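Local coordinates for protein serine repeat antigen 5 (PDB 6X42) that belongs to the papain family of cysteine proteases as a malaria-parasite pseudo-zymogen, and is probably not an active protease, at residues Ala191-Glu196 with Ala217-Asn222; Gln209-Asp214 with Phe268-Ser273. One frame throughout, in Å; residues are numbered along the deposited sequence. Where two conformers were deposited one is given.

Overall arrangement
Contacts 1 and 2 lie side by side, their centres about 10 Å apart, and their segments alternate along the chain. Strand 189-193 of contact 1 pairs along its other edge with the end of Phe268-Ser273: Tyr192 N lies 2.9 Å from Ser273 O and Tyr192 O lies 3.0 Å from His272 N, both probable hydrogen bonds. Ile193 CG2 also packs at 3.6 Å on Phe270 O. One calcium ion joins the C-terminal ends of Ala191-Glu196 and Gln209-Asp214, taking Glu196 and Asp214, with Asn197 and a shared water. Contact 1 carries His219 at the position of the papain catalytic histidine; contact 2 lies farther out, about 16 Å from the chain centre to its own centre.

Contact 1: Ala191-Glu196 with Ala217-Asn222; sequences AYIKAE and ADHAVN. With CA (calcium ion), chain B; EDO (1,2-ethanediol), chain F.
Ile193 O is gripped twice, by Asp218 N at 2.9 Å and by His219 N at 3.0 Å. The first bond is nearly straight (170°); the second is bent to 133°. With Asp218 and His219 both facing Ile193, this is a classic beta bulge at the start of the antiparallel pairing, which then runs on regularly through Ile193 N to His219 O and a reciprocal pair between Ala191 and Val221. Just before the strand, Asp218 turns its carboxylate toward Ala195 of the neighbouring segment: OD1 accepts from Ala195 N at 2.8 Å through its syn lone pair, while a water links OD2 to Glu196 N.

His219, the second residue of the bulge, stands where papain-like proteases keep their catalytic histidine. His219 NE2 is hydrogen-bonded to Asn244 OD1, and Trp246 meets the ring. Across the contact, Ile193 runs beside His219, and its CG1 reaches the edge of the imidazole, 4.2 Å from His219 CD2. Beyond, Ile193 CD1 touches Val221 CG1 at 4.0 Å, the two side chains crossing at about a right angle.

Tyr192 and Ala220 form a non-hydrogen-bonded pair on the other sheet face. A chi1 of -101°, well off a staggered value, swings the phenol over its neighbour, and Ala220 CB makes a CH-pi contact toward the ring's rim, 3.8 Å from Tyr192 CZ.

Contact 2: Gln209-Asp214 with Phe268-Ser273; sequences QNLCGD and FNFIHS. With CA (calcium ion), chain B.
Leu211 meets Phe270 with its branched end: CD2 comes to 3.7 Å from Phe270 CD1, approaching the ring obliquely. Its carbonyl is tied to the same residue through a water that lies within hydrogen-bonding distance of Leu211 O and accepts from Phe270 N. Cys212 follows, its CB lying against Phe268 O while SG is fixed in the disulfide to Cys266, two residues before Phe268.

At Gly213 the backbones are pressed together, with Gly213 CA only 3.7 Å from Phe270 CA. Gly213 N gives the one direct hydrogen bond between the segments, to Phe268 O at 2.9 Å; the donor sits well above the carbonyl plane. Gly213 CA adds a CA-H...O contact to Asn269 O at 3.3 Å. Asn269 in turn closes an Asx turn, OD1 accepting from Ile271 N.

The backbone of Asp214 passes over one face of the Phe268 ring, its C 3.5 Å from Phe268 CD1, and a water lies between Asp214 O and Asn269 O, close enough to bond to either. The Asp214 side chain points the other way, CG beside its own backbone N (chi1 -64°), and grips calcium with both oxygens, OD2 at 2.4 Å. Glu196, Asn197 and a water that also donates to Cys212 O share this calcium site, which ties Asp214 to the 3-10 segment at Ala195-Glu196 within a papain-like fold.

Contact 1: Ala191-Glu196 with Ala217-Asn222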
loop_
_atom_site.group_PDB
_atom_site.type_symbol
_atom_site.label_atom_id
_atom_site.label_comp_id
_atom_site.label_asym_id
_atom_site.label_seq_id
_atom_site.Cartn_x
_atom_site.Cartn_y
_atom_site.Cartn_z
ATOM N N ALA A 191 4.395 0.148 -0.318
ATOM C CA ALA A 191 5.717 0.259 -0.926
ATOM C C ALA A 191 5.902 1.650 -1.494
ATOM O O ALA A 191 4.946 2.245 -2.011
ATOM C CB ALA A 191 5.937 -0.781 -2.038
ATOM N N TYR A 192 7.120 2.162 -1.453
ATOM C CA TYR A 192 7.447 3.487 -2.018
ATOM C C TYR A 192 8.252 3.299 -3.289
ATOM O O TYR A 192 9.121 2.485 -3.285
ATOM C CB TYR A 192 8.181 4.400 -1.034
ATOM C CG TYR A 192 7.232 5.401 -0.435
ATOM C CD1 TYR A 192 6.628 5.167 0.785
ATOM C CD2 TYR A 192 6.848 6.527 -1.142
ATOM C CE1 TYR A 192 5.713 6.058 1.315
ATOM C CE2 TYR A 192 5.930 7.426 -0.630
ATOM C CZ TYR A 192 5.365 7.193 0.608
ATOM O OH TYR A 192 4.459 8.069 1.126
ATOM N N ILE A 193 7.888 4.017 -4.333
ATOM C CA ILE A 193 8.584 4.078 -5.606
ATOM C C ILE A 193 8.730 5.543 -6.007
ATOM O O ILE A 193 8.125 6.440 -5.427
ATOM C CB ILE A 193 7.849 3.285 -6.713
ATOM C CG1 ILE A 193 6.470 3.888 -7.033
ATOM C CG2 ILE A 193 7.695 1.828 -6.291
ATOM C CD1 ILE A 193 5.837 3.287 -8.293
ATOM N N LYS A 194 9.543 5.786 -7.029
ATOM C CA LYS A 194 9.587 7.096 -7.670
ATOM C C LYS A 194 8.602 7.063 -8.834
ATOM O O LYS A 194 8.721 6.218 -9.731
ATOM C CB LYS A 194 11.002 7.472 -8.117
ATOM C CG LYS A 194 11.189 8.991 -8.233
ATOM C CD LYS A 194 12.637 9.392 -8.444
ATOM C CE LYS A 194 12.843 10.876 -8.223
ATOM N NZ LYS A 194 14.259 11.244 -8.494
ATOM N N ALA A 195 7.617 7.967 -8.805
ATOM C CA ALA A 195 6.519 7.915 -9.771
ATOM C C ALA A 195 7.033 7.967 -11.205
ATOM O O ALA A 195 6.454 7.332 -12.100
ATOM C CB ALA A 195 5.532 9.059 -9.536
ATOM N N GLU A 196 8.102 8.736 -11.447
ATOM C CA GLU A 196 8.634 8.824 -12.802
ATOM C C GLU A 196 8.870 7.446 -13.404
ATOM O O GLU A 196 8.738 7.266 -14.618
ATOM C CB GLU A 196 9.938 9.637 -12.825
ATOM C CG GLU A 196 11.160 8.895 -12.287
ATOM C CD GLU A 196 12.475 9.658 -12.400
ATOM O OE1 GLU A 196 12.458 10.914 -12.342
ATOM O OE2 GLU A 196 13.535 8.991 -12.467
ATOM N N ALA A 217 12.323 8.157 -3.384
ATOM C CA ALA A 217 10.974 7.792 -3.802
ATOM C C ALA A 217 10.037 8.941 -3.487
ATOM O O ALA A 217 10.378 9.841 -2.720
ATOM C CB ALA A 217 10.509 6.505 -3.112
ATOM N N ASP A 218 8.819 8.890 -4.075
ATOM C CA ASP A 218 7.856 9.967 -3.887
ATOM C C ASP A 218 6.412 9.537 -4.065
ATOM O O ASP A 218 5.539 10.404 -4.001
ATOM C CB ASP A 218 8.174 11.158 -4.820
ATOM C CG ASP A 218 8.053 10.799 -6.295
ATOM O OD1 ASP A 218 7.571 9.681 -6.604
ATOM O OD2 ASP A 218 8.434 11.639 -7.141
ATOM N N HIS A 219 6.116 8.242 -4.200
ATOM C CA HIS A 219 4.773 7.795 -4.537
ATOM C C HIS A 219 4.568 6.444 -3.882
ATOM O O HIS A 219 5.397 5.543 -4.029
ATOM C CB HIS A 219 4.648 7.722 -6.074
ATOM C CG HIS A 219 3.313 7.262 -6.545
ATOM N ND1 HIS A 219 2.172 8.023 -6.429
ATOM C CD2 HIS A 219 2.949 6.118 -7.164
ATOM C CE1 HIS A 219 1.155 7.334 -6.912
ATOM N NE2 HIS A 219 1.597 6.171 -7.357
ATOM N N ALA A 220 3.470 6.323 -3.154
ATOM C CA ALA A 220 3.146 5.106 -2.433
ATOM C C ALA A 220 2.199 4.225 -3.243
ATOM O O ALA A 220 1.235 4.711 -3.824
ATOM C CB ALA A 220 2.503 5.418 -1.090
ATOM N N VAL A 221 2.521 2.931 -3.293
ATOM C CA VAL A 221 1.762 1.887 -3.958
ATOM C C VAL A 221 1.642 0.721 -2.976
ATOM O O VAL A 221 2.038 0.839 -1.823
ATOM C CB VAL A 221 2.418 1.465 -5.286
ATOM C CG1 VAL A 221 2.396 2.617 -6.284
ATOM C CG2 VAL A 221 3.845 0.973 -5.051
ATOM N N ASN A 222 1.060 -0.403 -3.407
ATOM C CA ASN A 222 1.011 -1.586 -2.551
ATOM C C ASN A 222 1.556 -2.777 -3.314
ATOM O O ASN A 222 1.186 -3.006 -4.467
ATOM C CB ASN A 222 -0.412 -1.898 -2.090
ATOM C CG ASN A 222 -1.010 -0.779 -1.267
ATOM O OD1 ASN A 222 -1.713 0.086 -1.797
ATOM N ND2 ASN A 222 -0.701 -0.764 0.033
HETATM CA CA CA B . 14.377 6.835 -12.548
HETATM C C1 EDO F . 4.029 11.950 -7.268
HETATM O O1 EDO F . 4.414 12.096 -5.898
HETATM C C2 EDO F . 4.303 13.253 -7.997
HETATM O O2 EDO F . 3.603 14.291 -7.309
HETATM O O HOH W 1 8.662 11.098 -9.784
HETATM O O HOH W 2 15.127 4.541 -12.862
#

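Contact 2: Gln209-Asp214 with Phe268-Ser273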
loop_
_atom_site.group_PDB
_atom_site.type_symbol
_atom_site.label_atom_id
_atom_site.label_comp_id
_atom_site.label_asym_id
_atom_site.label_seq_id
_atom_site.Cartn_x
_atom_site.Cartn_y
_atom_site.Cartn_z
ATOM N N GLN A 209 7.621 -5.587 -16.005
ATOM C CA GLN A 209 8.562 -4.496 -16.174
ATOM C C GLN A 209 9.884 -4.845 -15.499
ATOM O O GLN A 209 9.932 -5.661 -14.583
ATOM C CB GLN A 209 7.969 -3.208 -15.575
ATOM C CG GLN A 209 6.592 -2.846 -16.131
ATOM C CD GLN A 209 6.580 -2.593 -17.593
ATOM O OE1 GLN A 209 7.570 -2.183 -18.196
ATOM N NE2 GLN A 209 5.412 -2.801 -18.191
ATOM N N ASN A 210 10.968 -4.244 -15.986
ATOM C CA ASN A 210 12.311 -4.561 -15.494
ATOM C C ASN A 210 13.150 -3.295 -15.538
ATOM O O ASN A 210 13.521 -2.826 -16.608
ATOM C CB ASN A 210 12.959 -5.672 -16.329
ATOM C CG ASN A 210 14.283 -6.160 -15.732
ATOM O OD1 ASN A 210 14.345 -6.530 -14.568
ATOM N ND2 ASN A 210 15.323 -6.211 -16.546
ATOM N N LEU A 211 13.478 -2.745 -14.380
ATOM C CA LEU A 211 14.150 -1.459 -14.367
ATOM C C LEU A 211 14.729 -1.197 -12.989
ATOM O O LEU A 211 14.368 -1.844 -12.006
ATOM C CB LEU A 211 13.185 -0.335 -14.747
ATOM C CG LEU A 211 12.094 0.043 -13.736
ATOM C CD1 LEU A 211 11.506 1.380 -14.166
ATOM C CD2 LEU A 211 11.036 -1.027 -13.619
ATOM N N CYS A 212 15.624 -0.225 -12.947
ATOM C CA CYS A 212 16.200 0.257 -11.709
ATOM C C CYS A 212 15.309 1.309 -11.054
ATOM O O CYS A 212 14.561 2.025 -11.713
ATOM C CB CYS A 212 17.547 0.938 -11.998
ATOM S SG CYS A 212 18.818 -0.035 -12.890
ATOM N N GLY A 213 15.448 1.423 -9.744
ATOM C CA GLY A 213 14.918 2.547 -9.006
ATOM C C GLY A 213 15.900 3.701 -8.971
ATOM O O GLY A 213 16.900 3.739 -9.701
ATOM N N ASP A 214 15.594 4.659 -8.111
ATOM C CA ASP A 214 16.385 5.861 -7.917
ATOM C C ASP A 214 16.815 5.935 -6.461
ATOM O O ASP A 214 16.430 5.114 -5.635
ATOM C CB ASP A 214 15.556 7.081 -8.315
ATOM C CG ASP A 214 15.200 7.067 -9.784
ATOM O OD1 ASP A 214 16.034 7.408 -10.647
ATOM O OD2 ASP A 214 14.093 6.666 -10.133
ATOM N N PHE A 268 20.136 0.951 -7.474
ATOM C CA PHE A 268 18.952 1.030 -6.636
ATOM C C PHE A 268 17.864 0.115 -7.166
ATOM O O PHE A 268 17.634 0.050 -8.372
ATOM C CB PHE A 268 18.411 2.456 -6.671
ATOM C CG PHE A 268 19.419 3.488 -6.282
ATOM C CD1 PHE A 268 19.894 4.422 -7.199
ATOM C CD2 PHE A 268 19.895 3.530 -4.989
ATOM C CE1 PHE A 268 20.822 5.381 -6.827
ATOM C CE2 PHE A 268 20.820 4.488 -4.608
ATOM C CZ PHE A 268 21.290 5.404 -5.538
ATOM N N ASN A 269 17.179 -0.556 -6.246
ATOM C CA ASN A 269 16.034 -1.378 -6.601
ATOM C C ASN A 269 14.830 -0.496 -6.913
ATOM O O ASN A 269 14.657 0.579 -6.340
ATOM C CB ASN A 269 15.673 -2.322 -5.458
ATOM C CG ASN A 269 14.780 -3.467 -5.900
ATOM O OD1 ASN A 269 13.534 -3.381 -5.852
ATOM N ND2 ASN A 269 15.391 -4.538 -6.340
ATOM N N PHE A 270 13.967 -0.986 -7.815
ATOM C CA PHE A 270 12.721 -0.288 -8.126
ATOM C C PHE A 270 11.855 -0.038 -6.882
ATOM O O PHE A 270 11.217 1.023 -6.760
ATOM C CB PHE A 270 11.940 -1.088 -9.190
ATOM C CG PHE A 270 10.583 -0.534 -9.468
ATOM C CD1 PHE A 270 10.420 0.542 -10.310
ATOM C CD2 PHE A 270 9.470 -1.083 -8.876
ATOM C CE1 PHE A 270 9.150 1.062 -10.541
ATOM C CE2 PHE A 270 8.211 -0.570 -9.100
ATOM C CZ PHE A 270 8.042 0.506 -9.935
ATOM N N ILE A 271 11.832 -0.975 -5.942
ATOM C CA ILE A 271 11.134 -0.782 -4.678
ATOM C C ILE A 271 12.110 -0.090 -3.733
ATOM O O ILE A 271 13.098 -0.673 -3.307
ATOM C CB ILE A 271 10.653 -2.114 -4.082
ATOM C CG1 ILE A 271 9.710 -2.857 -5.046
ATOM C CG2 ILE A 271 10.030 -1.867 -2.730
ATOM C CD1 ILE A 271 8.436 -2.127 -5.403
ATOM N N HIS A 272 11.828 1.159 -3.380
ATOM C CA HIS A 272 12.691 1.898 -2.470
ATOM C C HIS A 272 12.590 1.368 -1.048
ATOM O O HIS A 272 13.605 1.206 -0.349
ATOM C CB HIS A 272 12.308 3.382 -2.526
ATOM C CG HIS A 272 13.097 4.226 -1.587
ATOM N ND1 HIS A 272 12.741 4.392 -0.264
ATOM C CD2 HIS A 272 14.256 4.901 -1.763
ATOM C CE1 HIS A 272 13.658 5.135 0.333
ATOM N NE2 HIS A 272 14.579 5.467 -0.558
ATOM N N SER A 273 11.374 1.130 -0.591
ATOM C CA SER A 273 11.113 0.803 0.793
ATOM C C SER A 273 9.713 0.235 0.891
ATOM O O SER A 273 8.872 0.432 0.007
ATOM C CB SER A 273 11.292 2.032 1.685
ATOM O OG SER A 273 10.595 3.155 1.196
HETATM CA CA CA B . 14.377 6.835 -12.548
HETATM O O HOH W 3 15.051 -2.946 -9.629
HETATM O O HOH W 2 15.127 4.541 -12.862
HETATM O O HOH W 4 20.015 2.402 -10.101
HETATM O O HOH W 5 14.609 2.830 -4.871
#